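Local structure of hypothetical protein (Staphylococcus aureus subsp. aureus, 2ETS) at residues A[29-34]-A[101-106]; A[76-81]-A[111-116]; A[90-93]-A[97-100]. The protein is of unknown function but folds as a four-helix bundle and represents the DUF1798 family of bacterial domains. All blocks are in the same frame, centred on the assembly; numbering follows the deposited sequence.

Contact 1 (A[29-34]-A[101-106])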
loop_
_atom_site.group_PDB
_atom_site.type_symbol
_atom_site.label_atom_id
_atom_site.label_comp_id
_atom_site.label_asym_id
_atom_site.label_seq_id
_atom_site.Cartn_x
_atom_site.Cartn_y
_atom_site.Cartn_z
ATOM N N GLN A 29 4.193 0.119 11.049
ATOM C CA GLN A 29 5.263 -0.031 12.042
ATOM C C GLN A 29 6.364 1.000 11.819
ATOM O O GLN A 29 6.880 1.543 12.770
ATOM C CB GLN A 29 5.829 -1.452 12.065
ATOM C CG GLN A 29 5.605 -2.228 13.395
ATOM C CD GLN A 29 5.780 -1.359 14.682
ATOM O OE1 GLN A 29 6.874 -0.848 14.977
ATOM N NE2 GLN A 29 4.689 -1.198 15.438
ATOM N N ASN A 30 6.665 1.307 10.556
ATOM C CA ASN A 30 7.666 2.309 10.218
ATOM C C ASN A 30 7.245 3.697 10.718
ATOM O O ASN A 30 8.035 4.466 11.273
ATOM C CB ASN A 30 7.874 2.328 8.703
ATOM C CG ASN A 30 8.858 1.252 8.237
ATOM O OD1 ASN A 30 10.026 1.327 8.545
ATOM N ND2 ASN A 30 8.373 0.242 7.525
ATOM N N PHE A 31 5.983 4.004 10.524
ATOM C CA PHE A 31 5.447 5.273 10.952
ATOM C C PHE A 31 5.564 5.362 12.478
ATOM O O PHE A 31 5.976 6.386 13.015
ATOM C CB PHE A 31 3.999 5.401 10.478
ATOM C CG PHE A 31 3.278 6.590 11.043
ATOM C CD1 PHE A 31 3.543 7.868 10.560
ATOM C CD2 PHE A 31 2.335 6.433 12.049
ATOM C CE1 PHE A 31 2.872 8.968 11.054
ATOM C CE2 PHE A 31 1.656 7.544 12.552
ATOM C CZ PHE A 31 1.923 8.821 12.042
ATOM N N GLU A 32 5.211 4.286 13.170
ATOM C CA GLU A 32 5.354 4.230 14.628
ATOM C C GLU A 32 6.786 4.412 15.073
ATOM O O GLU A 32 7.028 5.006 16.117
ATOM C CB GLU A 32 4.812 2.918 15.208
ATOM C CG GLU A 32 3.302 2.817 15.199
ATOM C CD GLU A 32 2.582 3.950 15.940
ATOM O OE1 GLU A 32 3.083 4.466 16.970
ATOM O OE2 GLU A 32 1.477 4.298 15.493
ATOM N N ASN A 33 7.722 3.890 14.290
ATOM C CA ASN A 33 9.123 4.020 14.648
ATOM C C ASN A 33 9.620 5.454 14.475
ATOM O O ASN A 33 10.227 5.975 15.399
ATOM C CB ASN A 33 9.984 2.999 13.896
ATOM C CG ASN A 33 9.803 1.564 14.424
ATOM O OD1 ASN A 33 10.429 0.636 13.922
ATOM N ND2 ASN A 33 8.955 1.389 15.433
ATOM N N VAL A 34 9.318 6.106 13.339
ATOM C CA VAL A 34 9.779 7.502 13.145
ATOM C C VAL A 34 9.131 8.452 14.161
ATOM O O VAL A 34 9.724 9.451 14.558
ATOM C CB VAL A 34 9.615 8.060 11.656
ATOM C CG1 VAL A 34 10.273 7.118 10.669
ATOM C CG2 VAL A 34 8.163 8.305 11.268
ATOM N N LYS A 101 -3.260 11.563 12.230
ATOM C CA LYS A 101 -4.650 11.607 11.857
ATOM C C LYS A 101 -4.836 11.198 10.377
ATOM O O LYS A 101 -5.638 10.322 10.064
ATOM C CB LYS A 101 -5.186 13.016 12.167
ATOM C CG LYS A 101 -6.581 13.302 11.667
ATOM C CD LYS A 101 -7.053 14.683 12.156
ATOM C CE LYS A 101 -7.906 15.428 11.122
ATOM N NZ LYS A 101 -9.134 14.670 10.729
ATOM N N LEU A 102 -4.064 11.797 9.490
ATOM C CA LEU A 102 -4.275 11.620 8.042
ATOM C C LEU A 102 -3.666 10.296 7.560
ATOM O O LEU A 102 -4.230 9.634 6.704
ATOM C CB LEU A 102 -3.675 12.792 7.262
ATOM C CG LEU A 102 -4.262 14.187 7.536
ATOM C CD1 LEU A 102 -3.517 15.236 6.712
ATOM C CD2 LEU A 102 -5.743 14.267 7.263
ATOM N N PHE A 103 -2.518 9.937 8.135
ATOM C CA PHE A 103 -1.820 8.689 7.819
ATOM C C PHE A 103 -2.648 7.467 8.196
ATOM O O PHE A 103 -2.848 6.560 7.381
ATOM C CB PHE A 103 -0.457 8.642 8.503
ATOM C CG PHE A 103 0.347 7.412 8.156
ATOM C CD1 PHE A 103 1.091 7.382 7.021
ATOM C CD2 PHE A 103 0.288 6.274 8.945
ATOM C CE1 PHE A 103 1.807 6.252 6.682
ATOM C CE2 PHE A 103 1.004 5.156 8.634
ATOM C CZ PHE A 103 1.758 5.129 7.511
ATOM N N ILE A 104 -3.190 7.469 9.401
ATOM C CA ILE A 104 -3.952 6.327 9.880
ATOM C C ILE A 104 -5.308 6.191 9.168
ATOM O O ILE A 104 -5.731 5.107 8.814
ATOM C CB ILE A 104 -4.120 6.421 11.398
ATOM C CG1 ILE A 104 -2.733 6.351 12.081
ATOM C CG2 ILE A 104 -5.046 5.323 11.931
ATOM C CD1 ILE A 104 -1.923 5.121 11.788
ATOM N N GLU A 105 -5.966 7.297 8.919
ATOM C CA GLU A 105 -7.143 7.264 8.101
ATOM C C GLU A 105 -6.912 6.675 6.699
ATOM O O GLU A 105 -7.676 5.827 6.239
ATOM C CB GLU A 105 -7.678 8.671 8.056
ATOM C CG GLU A 105 -8.700 9.012 7.017
ATOM C CD GLU A 105 -9.111 10.466 7.226
ATOM O OE1 GLU A 105 -8.464 11.378 6.624
ATOM O OE2 GLU A 105 -9.991 10.675 8.095
ATOM N N LYS A 106 -5.870 7.133 6.027
ATOM C CA LYS A 106 -5.536 6.610 4.720
ATOM C C LYS A 106 -5.131 5.114 4.780
ATOM O O LYS A 106 -5.577 4.313 3.988
ATOM C CB LYS A 106 -4.403 7.422 4.145
ATOM C CG LYS A 106 -4.019 7.033 2.717
ATOM C CD LYS A 106 -2.804 7.861 2.234
ATOM C CE LYS A 106 -3.138 9.300 1.930
ATOM N NZ LYS A 106 -1.789 10.075 2.013
#
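F31 and F103 mark the closest approach of two helices that run in broadly opposite directions, with CA atoms 8.6 Å apart. Segment 29-34 lies on helix 12-37 and segment 101-106 on helix 100-120. At that separation the backbones do not meet, and large side chains must bridge the gap. Both phenylalanines direct CB toward the opposite helix and hold CG anti to the backbone N (chi1 171° for F31 and -177° for F103), which carries the rings into the gap, where they pass in opposite directions. They form an offset stack, with centroids 4.3 Å apart and planes only 17° from parallel. Each ring covers the other toward its rim: F103 CD2 lies over a face of F31, while F31 CG lies over a face of F103. The stack extends back to the root of one partner, as F31 CB comes within 3.5 Å of F103 CE2. Beside it, I104 brings only its methyl end near, CD1 reaching F31 CE2 at 4.4 Å. Phenylalanine suits these buried places because it is long, flat and wholly apolar. F103 also packs on L89 and E92 of helix 76-92, and both rings touch T98 in the loop before helix 100-120. Toward the outside, E32 forms a salt bridge with R100. Such layering is expected in the core of a helical bundle and fits this family's four-helix fold.

Contact 2 (A[76-81]-A[111-116])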
loop_
_atom_site.group_PDB
_atom_site.type_symbol
_atom_site.label_atom_id
_atom_site.label_comp_id
_atom_site.label_asym_id
_atom_site.label_seq_id
_atom_site.Cartn_x
_atom_site.Cartn_y
_atom_site.Cartn_z
ATOM N N SER A 76 -12.598 1.399 -11.780
ATOM C CA SER A 76 -11.345 1.939 -12.340
ATOM C C SER A 76 -10.775 3.082 -11.492
ATOM O O SER A 76 -9.579 3.075 -11.163
ATOM C CB SER A 76 -11.584 2.425 -13.791
ATOM O OG SER A 76 -10.416 3.054 -14.292
ATOM N N ARG A 77 -11.641 4.041 -11.128
ATOM C CA ARG A 77 -11.254 5.158 -10.261
ATOM C C ARG A 77 -10.714 4.691 -8.893
ATOM O O ARG A 77 -9.635 5.094 -8.488
ATOM C CB ARG A 77 -12.416 6.105 -10.032
ATOM C CG ARG A 77 -11.952 7.479 -9.502
ATOM C CD ARG A 77 -13.102 8.465 -9.395
ATOM N NE ARG A 77 -13.898 8.035 -8.279
ATOM C CZ ARG A 77 -13.763 8.448 -7.023
ATOM N NH1 ARG A 77 -12.914 9.409 -6.662
ATOM N NH2 ARG A 77 -14.533 7.896 -6.112
ATOM N N LYS A 78 -11.465 3.830 -8.209
ATOM C CA LYS A 78 -11.084 3.298 -6.903
ATOM C C LYS A 78 -9.752 2.544 -6.979
ATOM O O LYS A 78 -8.944 2.623 -6.077
ATOM C CB LYS A 78 -12.179 2.362 -6.356
ATOM C CG LYS A 78 -13.448 3.059 -5.782
ATOM C CD LYS A 78 -13.287 3.547 -4.322
ATOM C CE LYS A 78 -13.162 2.334 -3.322
ATOM N NZ LYS A 78 -12.609 2.733 -1.979
ATOM N N PHE A 79 -9.511 1.829 -8.071
ATOM C CA PHE A 79 -8.241 1.149 -8.258
ATOM C C PHE A 79 -7.073 2.148 -8.361
ATOM O O PHE A 79 -6.004 1.928 -7.775
ATOM C CB PHE A 79 -8.314 0.247 -9.484
ATOM C CG PHE A 79 -7.063 -0.546 -9.759
ATOM C CD1 PHE A 79 -6.836 -1.763 -9.114
ATOM C CD2 PHE A 79 -6.151 -0.120 -10.725
ATOM C CE1 PHE A 79 -5.695 -2.536 -9.406
ATOM C CE2 PHE A 79 -4.991 -0.883 -11.018
ATOM C CZ PHE A 79 -4.771 -2.098 -10.355
ATOM N N GLU A 80 -7.273 3.248 -9.070
ATOM C CA GLU A 80 -6.226 4.277 -9.183
ATOM C C GLU A 80 -5.958 4.998 -7.859
ATOM O O GLU A 80 -4.808 5.291 -7.517
ATOM C CB GLU A 80 -6.539 5.297 -10.271
ATOM C CG GLU A 80 -6.638 4.717 -11.709
ATOM C CD GLU A 80 -5.339 4.024 -12.191
ATOM O OE1 GLU A 80 -4.233 4.531 -11.909
ATOM O OE2 GLU A 80 -5.431 2.959 -12.844
ATOM N N LEU A 81 -7.001 5.265 -7.098
ATOM C CA LEU A 81 -6.783 5.874 -5.783
ATOM C C LEU A 81 -6.080 4.961 -4.823
ATOM O O LEU A 81 -5.268 5.412 -4.040
ATOM C CB LEU A 81 -8.099 6.341 -5.186
ATOM C CG LEU A 81 -8.760 7.381 -6.095
ATOM C CD1 LEU A 81 -10.038 7.914 -5.433
ATOM C CD2 LEU A 81 -7.802 8.527 -6.444
ATOM N N GLN A 111 -6.299 -0.690 3.806
ATOM C CA GLN A 111 -6.498 -2.070 4.309
ATOM C C GLN A 111 -7.920 -2.477 3.973
ATOM O O GLN A 111 -8.155 -3.630 3.577
ATOM C CB GLN A 111 -6.199 -2.222 5.826
ATOM C CG GLN A 111 -4.767 -1.771 6.196
ATOM C CD GLN A 111 -4.414 -1.788 7.703
ATOM O OE1 GLN A 111 -5.129 -1.201 8.554
ATOM N NE2 GLN A 111 -3.279 -2.455 8.035
ATOM N N TYR A 112 -8.865 -1.527 4.054
ATOM C CA TYR A 112 -10.242 -1.865 3.731
ATOM C C TYR A 112 -10.392 -2.322 2.254
ATOM O O TYR A 112 -10.920 -3.395 1.959
ATOM C CB TYR A 112 -11.199 -0.721 4.102
ATOM C CG TYR A 112 -12.582 -0.965 3.618
ATOM C CD1 TYR A 112 -12.951 -0.616 2.319
ATOM C CD2 TYR A 112 -13.526 -1.577 4.434
ATOM C CE1 TYR A 112 -14.230 -0.875 1.845
ATOM C CE2 TYR A 112 -14.820 -1.832 3.965
ATOM C CZ TYR A 112 -15.153 -1.488 2.676
ATOM O OH TYR A 112 -16.411 -1.758 2.191
ATOM N N ASP A 113 -9.883 -1.529 1.334
ATOM C CA ASP A 113 -9.883 -1.910 -0.074
ATOM C C ASP A 113 -9.169 -3.229 -0.369
ATOM O O ASP A 113 -9.633 -4.057 -1.157
ATOM C CB ASP A 113 -9.202 -0.820 -0.865
ATOM C CG ASP A 113 -10.068 0.433 -1.006
ATOM O OD1 ASP A 113 -11.302 0.364 -0.752
ATOM O OD2 ASP A 113 -9.494 1.476 -1.393
ATOM N N LEU A 114 -7.995 -3.383 0.223
ATOM C CA LEU A 114 -7.194 -4.588 0.034
ATOM C C LEU A 114 -7.935 -5.852 0.459
ATOM O O LEU A 114 -7.852 -6.882 -0.211
ATOM C CB LEU A 114 -5.879 -4.461 0.807
ATOM C CG LEU A 114 -4.859 -3.500 0.179
ATOM C CD1 LEU A 114 -3.648 -3.420 1.063
ATOM C CD2 LEU A 114 -4.435 -3.938 -1.229
ATOM N N GLN A 115 -8.669 -5.771 1.565
ATOM C CA GLN A 115 -9.458 -6.911 2.008
ATOM C C GLN A 115 -10.553 -7.275 1.017
ATOM O O GLN A 115 -10.821 -8.462 0.809
ATOM C CB GLN A 115 -10.098 -6.648 3.372
ATOM C CG GLN A 115 -9.177 -6.788 4.526
ATOM C CD GLN A 115 -8.609 -8.215 4.656
ATOM O OE1 GLN A 115 -7.419 -8.377 4.933
ATOM N NE2 GLN A 115 -9.444 -9.238 4.406
ATOM N N ASN A 116 -11.209 -6.266 0.441
ATOM C CA ASN A 116 -12.282 -6.493 -0.502
ATOM C C ASN A 116 -11.745 -7.149 -1.759
ATOM O O ASN A 116 -12.419 -7.975 -2.399
ATOM C CB ASN A 116 -12.980 -5.175 -0.871
ATOM C CG ASN A 116 -13.915 -4.672 0.221
ATOM O OD1 ASN A 116 -14.402 -5.440 1.053
ATOM N ND2 ASN A 116 -14.176 -3.384 0.211
HETATM O O HOH W 1 -9.805 3.237 -3.368
#
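K78 and D113 carry this contact as a salt bridge between helix 76-92 and helix 100-120. K78 NZ donates a hydrogen bond to D113 OD1 at 3.0 Å, meeting that oxygen on its syn side and 16° out of the carboxylate plane. A second bond from the same NZ, to D113 OD2 at 3.4 Å, is weak, making the ammonium group's grip on the carboxylate lopsided. The lysine gets there by folding: its chain bends at chi2 (-82°) and again at chi3 (-68°), and the two side chains cross at about a right angle. A long, flexible lysine suits the edge of the interface, since it can span the gap; the short aspartate holds its charge close to its own helix.

Water-mediated bonding makes up the second layer. One water donates to D113 OD2 at 2.7 Å and to the backbone K78 O at 2.9 Å, and it accepts from K78 NZ at 3.2 Å. It thus serves the carboxylate oxygen that the lysine holds weakly.

D113 itself is buried, and packs against M74 in the loop before helix 76-92. Burying a carboxylate is costly, and the lysine and water together probably offset that cost and help keep D113 ionised.

Contact 3 (A[90-93]-A[97-100])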
loop_
_atom_site.group_PDB
_atom_site.type_symbol
_atom_site.label_atom_id
_atom_site.label_comp_id
_atom_site.label_asym_id
_atom_site.label_seq_id
_atom_site.Cartn_x
_atom_site.Cartn_y
_atom_site.Cartn_z
ATOM N N SER A 90 3.767 4.637 1.454
ATOM C CA SER A 90 5.081 4.024 1.389
ATOM C C SER A 90 6.175 5.086 1.604
ATOM O O SER A 90 7.222 4.769 2.112
ATOM C CB SER A 90 5.297 3.336 0.064
ATOM O OG SER A 90 5.547 4.275 -0.968
ATOM N N VAL A 91 5.869 6.347 1.282
ATOM C CA VAL A 91 6.756 7.484 1.538
ATOM C C VAL A 91 6.514 8.131 2.911
ATOM O O VAL A 91 7.468 8.387 3.694
ATOM C CB VAL A 91 6.559 8.576 0.460
ATOM C CG1 VAL A 91 7.203 9.868 0.917
ATOM C CG2 VAL A 91 7.168 8.127 -0.819
ATOM N N GLU A 92 5.241 8.344 3.233
ATOM C CA GLU A 92 4.895 9.128 4.416
ATOM C C GLU A 92 5.296 8.443 5.720
ATOM O O GLU A 92 5.512 9.113 6.754
ATOM C CB GLU A 92 3.413 9.480 4.407
ATOM C CG GLU A 92 3.075 10.450 3.316
ATOM C CD GLU A 92 1.577 10.672 3.161
ATOM O OE1 GLU A 92 0.779 10.191 3.990
ATOM O OE2 GLU A 92 1.221 11.359 2.197
ATOM N N CYS A 93 5.458 7.127 5.663
ATOM C CA CYS A 93 5.682 6.359 6.868
ATOM C C CYS A 93 7.118 6.533 7.384
ATOM O O CYS A 93 7.473 6.043 8.478
ATOM C CB CYS A 93 5.326 4.892 6.627
ATOM S SG CYS A 93 6.526 4.025 5.547
ATOM N N ARG A 97 7.242 14.062 10.644
ATOM C CA ARG A 97 6.276 15.131 10.560
ATOM C C ARG A 97 4.951 14.651 9.949
ATOM O O ARG A 97 3.963 15.352 9.987
ATOM C CB ARG A 97 6.854 16.340 9.800
ATOM N N THR A 98 4.895 13.431 9.439
ATOM C CA THR A 98 3.626 12.932 8.896
ATOM C C THR A 98 2.511 12.974 9.976
ATOM O O THR A 98 2.674 12.478 11.123
ATOM C CB THR A 98 3.796 11.502 8.354
ATOM O OG1 THR A 98 4.664 11.520 7.199
ATOM C CG2 THR A 98 2.464 10.875 8.037
ATOM N N SER A 99 1.364 13.521 9.597
ATOM C CA SER A 99 0.190 13.575 10.480
ATOM C C SER A 99 -0.401 12.214 10.829
ATOM O O SER A 99 -0.836 11.478 9.952
ATOM C CB SER A 99 -0.925 14.391 9.805
ATOM O OG SER A 99 -2.150 14.215 10.500
ATOM N N ARG A 100 -0.480 11.897 12.111
ATOM C CA ARG A 100 -1.062 10.615 12.532
ATOM C C ARG A 100 -2.514 10.479 12.069
ATOM O O ARG A 100 -2.943 9.427 11.613
ATOM C CB ARG A 100 -1.021 10.487 14.039
ATOM C CG ARG A 100 -1.692 9.218 14.537
ATOM C CD ARG A 100 -1.455 9.007 16.024
ATOM N NE ARG A 100 -0.034 8.867 16.342
ATOM C CZ ARG A 100 0.661 7.726 16.310
ATOM N NH1 ARG A 100 0.065 6.593 15.945
ATOM N NH2 ARG A 100 1.967 7.718 16.638
#
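T98 and E92 meet where the chain turns back on itself, their CA atoms 6.0 Å apart. The CB of T98 is directed toward segment 90-93, and T98 OG1 donates a short hydrogen bond of 2.6 Å to the backbone E92 O. It approaches that oxygen well off the C=O direction, at a C=O...donor angle of 126°, and only 16° from the carbonyl plane. The rotamer assigns the two branches of T98 different tasks: with chi1 at -67°, OG1 sits beside the backbone N and faces the carbonyl, whereas CG2 takes the place anti to that nitrogen. From there the methyl lies alongside the glutamate, 4.0 Å from E92 CB, and T98 OG1 comes within 3.7 Å of the same E92 CB. Threonine suits the position because one small side chain supplies both a donor and an apolar surface.

This is the connection between two helices of the bundle, helix 76-92 and helix 100-120. A side-chain hydroxyl from beyond the turn bonds a carbonyl in the last part of helix 76-92, tying the loop back to it. One residue on, S99 holds the N-cap position of the second helix, its OG accepting from L102 N, a role to which a short hydroxyl side chain is well fitted.

E92 carries its carboxylate elsewhere. Its chain runs extended beyond CG, which takes OE1 toward K106 NZ in a weak ion pair, while T98 O is hydrogen-bonded by K35 NZ of helix 12-37.

How the contacts relate
Segment 29-34, on helix 12-37, meets its partner in contact 1, at the start of helix 100-120, after 66 intervening residues. Within that long loop, helix 76-92 opens contact 2 near its beginning and contact 3 near its end. Contact 3 closes after only three intervening residues, inside the loops of both other contacts. Contact 2 closes farther along helix 100-120, beyond contact 1, so these two cross. Contacts 1 and 3 share one end of the bundle, their centres 6 Å apart, and touch where F31 CE1 packs 3.5 Å from T98 O. Contact 2 joins helices 76-92 and 100-120 themselves; contact 3, its centre about 20 Å away, ties helix 76-92 to their connecting loop.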